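Local coordinates for putative flavoprotein decarboxylase (Streptomyces olivoviridis, PDB 6JLS) that acts as an FMN-dependent cysteine decarboxylase in the biosynthesis of thioviridamide, binding its flavin cofactor with residues of more than one subunit, at residues Asn62-Arg65 / Ser71-Thr74; Ala104-Leu109 / Val129-Val134; Gly112-Ile117 / Ile121-Glu126. All blocks are in the same frame, centred on the assembly; numbering follows the deposited sequence.

Contact 1 of 3, residues Asn62-Arg65 / Ser71-Thr74; sequences NSLR and SVLT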
# COMPACT_ATOMS: atom_id res chain seq x y z
N ASN A 62 3.52 23.33 2.96
CA ASN A 62 3.43 23.81 4.34
C ASN A 62 4.43 24.91 4.63
O ASN A 62 4.21 25.70 5.56
CB ASN A 62 3.59 22.63 5.30
CG ASN A 62 2.31 21.86 5.46
OD1 ASN A 62 1.34 22.13 4.76
ND2 ASN A 62 2.28 20.91 6.39
N SER A 63 5.52 25.00 3.87
CA SER A 63 6.45 26.11 4.03
C SER A 63 5.92 27.41 3.43
O SER A 63 6.39 28.49 3.83
CB SER A 63 7.79 25.75 3.39
OG SER A 63 7.75 25.89 1.98
N LEU A 64 4.97 27.34 2.49
CA LEU A 64 4.37 28.49 1.83
C LEU A 64 3.10 28.99 2.51
O LEU A 64 2.88 30.20 2.59
CB LEU A 64 4.04 28.17 0.36
CG LEU A 64 5.27 27.92 -0.52
CD1 LEU A 64 4.91 27.05 -1.71
CD2 LEU A 64 5.89 29.25 -0.97
N ARG A 65 2.27 28.07 3.00
CA ARG A 65 0.96 28.46 3.51
C ARG A 65 1.01 29.57 4.55
O ARG A 65 0.13 30.46 4.48
CB ARG A 65 0.24 27.22 4.05
CG ARG A 65 -0.71 26.62 3.02
CD ARG A 65 -0.96 25.15 3.24
NE ARG A 65 -1.61 24.53 2.09
CZ ARG A 65 -1.63 23.22 1.86
NH1 ARG A 65 -1.02 22.39 2.70
NH2 ARG A 65 -2.24 22.74 0.78
N SER A 71 -4.53 30.82 -2.15
CA SER A 71 -4.38 29.38 -2.26
C SER A 71 -2.94 29.00 -2.56
O SER A 71 -2.21 29.74 -3.21
CB SER A 71 -5.28 28.82 -3.36
OG SER A 71 -6.63 29.17 -3.15
N VAL A 72 -2.55 27.82 -2.10
CA VAL A 72 -1.31 27.17 -2.50
C VAL A 72 -1.73 25.93 -3.27
O VAL A 72 -2.31 25.01 -2.69
CB VAL A 72 -0.42 26.80 -1.30
CG1 VAL A 72 0.83 26.09 -1.78
CG2 VAL A 72 -0.06 28.03 -0.46
N LEU A 73 -1.45 25.92 -4.57
CA LEU A 73 -2.03 24.95 -5.48
C LEU A 73 -0.95 24.02 -6.00
O LEU A 73 0.11 24.46 -6.46
CB LEU A 73 -2.71 25.63 -6.67
CG LEU A 73 -3.80 26.66 -6.37
CD1 LEU A 73 -3.19 28.05 -6.29
CD2 LEU A 73 -4.88 26.62 -7.42
N THR A 74 -1.23 22.73 -5.93
CA THR A 74 -0.48 21.73 -6.66
C THR A 74 -1.44 20.95 -7.55
O THR A 74 -2.66 21.06 -7.44
CB THR A 74 0.24 20.79 -5.71
OG1 THR A 74 -0.74 20.04 -4.99
CG2 THR A 74 1.09 21.59 -4.73
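Val72 points its two methyl groups at Leu64, in the short helix 61-64, and Arg65, which follows it. The branches divide the work. CG2 of Val72 lies 3.8 Å from CG of Arg65 and also meets CB of Leu64. CG1 reaches CD1 of Leu64 at 4.2 Å. The Leu64 and Val72 side chains cross at about a right angle. Arg65 passes Val72 at a slant and touches it with the aliphatic part of its chain. From CG to NE that chain is extended, which carries the guanidinium past the valine toward Asn62. There NH1 makes a weak hydrogen bond to OD1 of Asn62, 3.1 Å long and bent to 135°. Asn62 ND2 is held by Gln57 and by the backbone O of Trp79, each from a different neighbouring subunit. The contact joins the helix and second strand of a beta-alpha-beta unit that starts with strand 46-51. Leu64 and Val72 both also pack on Leu51 of that strand. Between the two segments the close contacts are apolar. Cohesion therefore rests on methyl and methylene packing, while the polar end of Arg65 is directed to Asn62, beside the subunit interface.

Contact 2 of 3, residues Ala104-Leu109 / Val129-Val134; sequences ATLGKL and VILAPV. With FMN (flavin mononucleotide), chain B.
Helix 104-109 runs over strand 129-133 at 137° between their N-to-C directions, with the two axes 9.9 Å apart at closest approach and Leu106 CA nearest to Pro133 CA. Leu106 makes two of the three side-chain contacts, and its two methyl groups take different partners. CD1 sits against CB of Pro133 at 3.6 Å, and the two side chains cross at about a right angle. CD2 meets CD1 of Leu131 at 4.1 Å; here the leucines slide past each other in opposite directions. One turn on, Leu109 CD1 reaches the other methyl of the same residue, Leu131 CD2, at 4.2 Å. Leu131 thus lies against two successive helical leucines. Leu152 of helix 143-154 touches all three leucines.

Strands 95-101 and 129-133 are parallel neighbours in the central sheet. Helix 103-110 belongs to the connection between them, as in a Rossmann-like flavoprotein fold. The FMN sits at the C-terminal ends of these strands. Thr105 OG1 donates to O1P of the phosphate at 2.6 Å. Its chi1 of -74° places OG1 beside the backbone N and anti to the carbonyl carbon. Ser24 OG also bonds this hydroxyl, and Ala103 N gives the cofactor a further hydrogen bond. The phosphate lies near the N-terminal end of helix 103-110, whose dipole would probably favour its negative charge. On the pyrimidine side of the isoalloxazine, N3 donates to Val134 O at 2.7 Å. That bond is nearly straight, at 174°. Lys108 is extended beyond CG, and its NZ stays 4.1 Å from phosphate O2P while forming a salt bridge with Asp115 OD1.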
# COMPACT_ATOMS: atom_id res chain seq x y z
N ALA A 104 12.32 23.36 -18.74
CA ALA A 104 11.20 22.49 -19.10
C ALA A 104 9.90 23.28 -19.11
O ALA A 104 9.11 23.17 -20.05
CB ALA A 104 11.10 21.30 -18.15
N THR A 105 9.68 24.10 -18.08
CA THR A 105 8.46 24.89 -18.01
C THR A 105 8.43 25.97 -19.10
O THR A 105 7.39 26.18 -19.74
CB THR A 105 8.34 25.50 -16.61
OG1 THR A 105 7.96 24.46 -15.72
CG2 THR A 105 7.27 26.58 -16.58
N LEU A 106 9.55 26.67 -19.31
CA LEU A 106 9.64 27.60 -20.43
C LEU A 106 9.37 26.90 -21.76
O LEU A 106 8.65 27.44 -22.62
CB LEU A 106 11.04 28.24 -20.44
CG LEU A 106 11.42 29.09 -19.23
CD1 LEU A 106 12.91 29.37 -19.25
CD2 LEU A 106 10.64 30.40 -19.25
N GLY A 107 9.92 25.70 -21.94
CA GLY A 107 9.71 24.98 -23.19
C GLY A 107 8.27 24.59 -23.39
O GLY A 107 7.76 24.64 -24.52
N LYS A 108 7.58 24.21 -22.31
CA LYS A 108 6.17 23.84 -22.42
C LYS A 108 5.32 25.06 -22.76
O LYS A 108 4.48 25.02 -23.66
CB LYS A 108 5.68 23.21 -21.13
CG LYS A 108 6.28 21.85 -20.78
CD LYS A 108 5.65 21.31 -19.49
CE LYS A 108 6.35 20.03 -19.03
NZ LYS A 108 5.81 19.46 -17.75
N LEU A 109 5.53 26.17 -22.03
CA LEU A 109 4.75 27.38 -22.32
C LEU A 109 5.01 27.84 -23.74
O LEU A 109 4.06 28.13 -24.49
CB LEU A 109 5.11 28.49 -21.34
CG LEU A 109 4.83 28.21 -19.86
CD1 LEU A 109 5.44 29.29 -18.95
CD2 LEU A 109 3.34 28.07 -19.62
N VAL A 129 2.40 38.72 -17.50
CA VAL A 129 3.10 37.50 -17.09
C VAL A 129 4.60 37.77 -17.11
O VAL A 129 5.16 38.09 -18.16
CB VAL A 129 2.76 36.31 -18.00
CG1 VAL A 129 3.63 35.13 -17.64
CG2 VAL A 129 1.30 35.95 -17.87
N ILE A 130 5.24 37.62 -15.97
CA ILE A 130 6.68 37.80 -15.85
C ILE A 130 7.33 36.44 -15.58
O ILE A 130 6.91 35.71 -14.68
CB ILE A 130 7.03 38.81 -14.75
CG1 ILE A 130 6.61 40.23 -15.17
CG2 ILE A 130 8.53 38.83 -14.54
CD1 ILE A 130 5.12 40.53 -15.12
N LEU A 131 8.35 36.11 -16.36
CA LEU A 131 9.06 34.84 -16.26
C LEU A 131 10.53 35.09 -15.93
O LEU A 131 11.17 35.95 -16.55
CB LEU A 131 8.96 34.06 -17.57
CG LEU A 131 7.58 33.87 -18.19
CD1 LEU A 131 7.73 33.26 -19.55
CD2 LEU A 131 6.73 32.98 -17.31
N ALA A 132 11.07 34.33 -14.97
CA ALA A 132 12.47 34.43 -14.56
C ALA A 132 13.18 33.11 -14.86
O ALA A 132 13.19 32.19 -14.01
CB ALA A 132 12.59 34.79 -13.08
N PRO A 133 13.77 32.96 -16.05
CA PRO A 133 14.49 31.71 -16.36
C PRO A 133 15.64 31.48 -15.40
O PRO A 133 16.34 32.41 -15.00
CB PRO A 133 15.01 31.94 -17.79
CG PRO A 133 14.20 33.06 -18.34
CD PRO A 133 13.84 33.92 -17.16
N VAL A 134 15.81 30.22 -15.02
CA VAL A 134 16.96 29.80 -14.21
C VAL A 134 17.40 28.46 -14.77
O VAL A 134 16.60 27.52 -14.84
CB VAL A 134 16.62 29.69 -12.71
CG1 VAL A 134 17.82 29.19 -11.94
CG2 VAL A 134 16.16 31.01 -12.16
N1 FMN B . 16.10 22.72 -14.54
C2 FMN B . 16.12 24.05 -14.90
O2 FMN B . 15.62 24.39 -15.97
N3 FMN B . 16.72 24.98 -14.08
C4 FMN B . 17.29 24.60 -12.88
O4 FMN B . 17.81 25.43 -12.14
C4A FMN B . 17.26 23.26 -12.52
N5 FMN B . 17.83 22.86 -11.32
C5A FMN B . 17.81 21.53 -10.95
C6 FMN B . 18.39 21.16 -9.75
C7 FMN B . 18.39 19.83 -9.35
C7M FMN B . 19.02 19.45 -8.04
C8 FMN B . 17.79 18.85 -10.17
C8M FMN B . 17.77 17.41 -9.75
C9 FMN B . 17.20 19.23 -11.39
C9A FMN B . 17.22 20.58 -11.78
N10 FMN B . 16.65 20.98 -12.98
C10 FMN B . 16.67 22.31 -13.35
C1' FMN B . 15.99 19.97 -13.88
C2' FMN B . 14.46 20.07 -13.68
O2' FMN B . 14.07 19.75 -12.35
C3' FMN B . 13.71 19.18 -14.65
O3' FMN B . 13.87 19.71 -15.95
C4' FMN B . 12.24 19.12 -14.26
O4' FMN B . 11.50 18.15 -14.99
C5' FMN B . 11.57 20.48 -14.42
O5' FMN B . 10.21 20.27 -14.13
P FMN B . 9.17 21.48 -14.11
O1P FMN B . 9.63 22.56 -15.07
O2P FMN B . 7.82 20.97 -14.57
O3P FMN B . 9.10 22.06 -12.72

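Contact 3 of 3, residues Gly112-Ile117 / Ile121-Glu126; sequences GICDNI and IVMAAE. With FMN (flavin mononucleotide), chain C.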
# COMPACT_ATOMS: atom_id res chain seq x y z
N GLY A 112 2.88 25.81 -26.06
CA GLY A 112 1.47 25.63 -25.75
C GLY A 112 1.09 24.30 -25.13
O GLY A 112 -0.05 23.85 -25.33
N ILE A 113 1.99 23.65 -24.39
CA ILE A 113 1.71 22.35 -23.77
C ILE A 113 1.51 22.56 -22.27
O ILE A 113 2.43 22.40 -21.47
CB ILE A 113 2.81 21.33 -24.07
CG1 ILE A 113 3.02 21.21 -25.58
CG2 ILE A 113 2.49 19.97 -23.43
CD1 ILE A 113 4.28 20.47 -25.95
N CYS A 114 0.27 22.89 -21.88
CA CYS A 114 -0.05 23.12 -20.46
C CYS A 114 -0.53 21.82 -19.82
O CYS A 114 -1.72 21.59 -19.65
CB CYS A 114 -1.09 24.22 -20.33
SG CYS A 114 -2.44 24.01 -21.50
N ASP A 115 0.42 20.98 -19.42
CA ASP A 115 0.09 19.69 -18.84
C ASP A 115 0.09 19.67 -17.31
O ASP A 115 -0.14 18.61 -16.72
CB ASP A 115 1.05 18.62 -19.38
CG ASP A 115 2.47 18.81 -18.88
OD1 ASP A 115 2.77 19.85 -18.25
OD2 ASP A 115 3.30 17.90 -19.10
N ASN A 116 0.35 20.79 -16.65
CA ASN A 116 0.19 20.90 -15.21
C ASN A 116 -0.47 22.22 -14.87
O ASN A 116 -0.64 23.10 -15.73
CB ASN A 116 1.53 20.77 -14.46
CG ASN A 116 2.58 21.77 -14.93
OD1 ASN A 116 2.26 22.87 -15.38
ND2 ASN A 116 3.84 21.37 -14.83
N ILE A 117 -0.81 22.35 -13.59
CA ILE A 117 -1.55 23.50 -13.08
C ILE A 117 -0.78 24.81 -13.29
O ILE A 117 -1.38 25.84 -13.60
CB ILE A 117 -1.90 23.25 -11.60
CG1 ILE A 117 -3.36 22.79 -11.48
CG2 ILE A 117 -1.63 24.46 -10.72
CD1 ILE A 117 -3.64 21.48 -12.18
N ILE A 121 -2.24 27.82 -15.58
CA ILE A 121 -2.49 29.16 -15.05
C ILE A 121 -1.91 30.22 -15.98
O ILE A 121 -2.56 31.23 -16.28
CB ILE A 121 -1.92 29.28 -13.62
CG1 ILE A 121 -2.89 28.64 -12.61
CG2 ILE A 121 -1.70 30.75 -13.26
CD1 ILE A 121 -2.24 28.34 -11.24
N VAL A 122 -0.68 30.02 -16.45
CA VAL A 122 -0.05 31.02 -17.32
C VAL A 122 -0.82 31.14 -18.62
O VAL A 122 -1.16 32.25 -19.05
CB VAL A 122 1.43 30.67 -17.57
CG1 VAL A 122 2.04 31.60 -18.65
CG2 VAL A 122 2.22 30.76 -16.27
N MET A 123 -1.13 30.01 -19.26
CA MET A 123 -1.81 30.08 -20.55
C MET A 123 -3.25 30.58 -20.44
O MET A 123 -3.80 31.02 -21.45
CB MET A 123 -1.78 28.72 -21.24
CG MET A 123 -0.41 28.38 -21.78
SD MET A 123 -0.44 26.96 -22.87
CE MET A 123 -1.46 27.61 -24.20
N ALA A 124 -3.86 30.53 -19.25
CA ALA A 124 -5.19 31.09 -19.05
C ALA A 124 -5.15 32.56 -18.65
O ALA A 124 -6.20 33.23 -18.68
CB ALA A 124 -5.95 30.30 -17.97
N ALA A 125 -3.99 33.09 -18.28
CA ALA A 125 -3.92 34.42 -17.73
C ALA A 125 -3.97 35.46 -18.84
O ALA A 125 -3.35 35.30 -19.90
CB ALA A 125 -2.64 34.59 -16.91
N GLU A 126 -4.71 36.54 -18.58
CA GLU A 126 -4.78 37.69 -19.47
C GLU A 126 -4.09 38.91 -18.88
O GLU A 126 -3.97 39.94 -19.56
CB GLU A 126 -6.24 37.99 -19.80
CG GLU A 126 -6.85 36.94 -20.70
CD GLU A 126 -8.24 37.29 -21.13
OE1 GLU A 126 -9.11 37.46 -20.25
OE2 GLU A 126 -8.47 37.42 -22.35
N1 FMN C . -7.71 21.94 -21.13
C2 FMN C . -8.12 22.18 -22.42
O2 FMN C . -7.28 22.32 -23.30
N3 FMN C . -9.46 22.28 -22.72
C4 FMN C . -10.41 22.12 -21.73
O4 FMN C . -11.61 22.20 -21.99
C4A FMN C . -10.00 21.88 -20.42
N5 FMN C . -10.94 21.72 -19.42
C5A FMN C . -10.54 21.48 -18.12
C6 FMN C . -11.51 21.33 -17.14
C7 FMN C . -11.13 21.08 -15.82
C7M FMN C . -12.20 20.93 -14.77
C8 FMN C . -9.76 20.98 -15.49
C8M FMN C . -9.34 20.70 -14.07
C9 FMN C . -8.79 21.13 -16.49
C9A FMN C . -9.18 21.38 -17.81
N10 FMN C . -8.24 21.54 -18.82
C10 FMN C . -8.64 21.78 -20.12
C1' FMN C . -6.77 21.41 -18.51
C2' FMN C . -6.30 20.02 -18.94
O2' FMN C . -6.95 18.98 -18.23
C3' FMN C . -4.79 19.87 -18.79
O3' FMN C . -4.16 20.69 -19.74
C4' FMN C . -4.40 18.40 -18.99
O4' FMN C . -3.05 18.13 -18.66
C5' FMN C . -4.68 17.96 -20.42
O5' FMN C . -4.18 16.64 -20.50
P FMN C . -4.34 15.77 -21.84
O1P FMN C . -4.37 16.70 -23.04
O2P FMN C . -3.15 14.85 -21.96
O3P FMN C . -5.63 15.00 -21.78
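Met123 lays its thioether against the backbone of Gly112, a residue with positive phi (65°). SD is 3.7 Å from CA of Gly112, and CE lies beside the same carbon. Gly112 is the C-prime residue of a Schellman motif that ends helix 103-110, so the sulfur packs on the turn that closes that helix. The methionine chain bends at chi3, which brings CE back over the glycine. SD also touches Cys114, lying 3.8 Å from CB and equally close to SG. A chi1 of 45° puts the Cys114 thiol between its own backbone N and carbonyl carbon, and this sets SG against the methionine sulfur. The carbonyl O of Cys114 accepts a hydrogen bond of 2.6 Å from O3' of an FMN held mainly by a neighbouring subunit.

A second patch lies within helix 117-124. Ile121 N donates to Ile117 O at 2.9 Å, the ordinary i to i+4 bond. The Ile121 side chain runs alongside that carbonyl, and its CD1 meets Ile117 CG2 at 4.0 Å. Asn116 is the N-cap of this helix, and its OD1 bonds Thr119 OG1. Around the contact, Ile117 and Ile121 pack on His86 of helix 85-91, and Ile117 also reaches Val78 of helix 75-81. Val122 rests on Val96 and Val98 of strand 95-101.

How the contacts relate
Contacts 2 and 3 form one continuous region, with centres 11 Å apart. Both belong to the connection from strand 95-101 to strand 129-133, and contact 3 falls between the two segments of contact 2 in sequence. Lys108 O and Ile113 N, 2.9 Å apart, probably share a hydrogen bond. Leu109 CD2 packs on Val122 CB at 3.8 Å. The two contacts serve different cofactors: 104-109 and 129-134 hold the chain's own FMN, while 112-117 reaches one held by a neighbour. Contact 1 lies at the edge strand 72-73, across the chain's centre from contact 2, with about 20 Å between their centres. Its Arg65 side chain is still about 7 Å from a bound FMN.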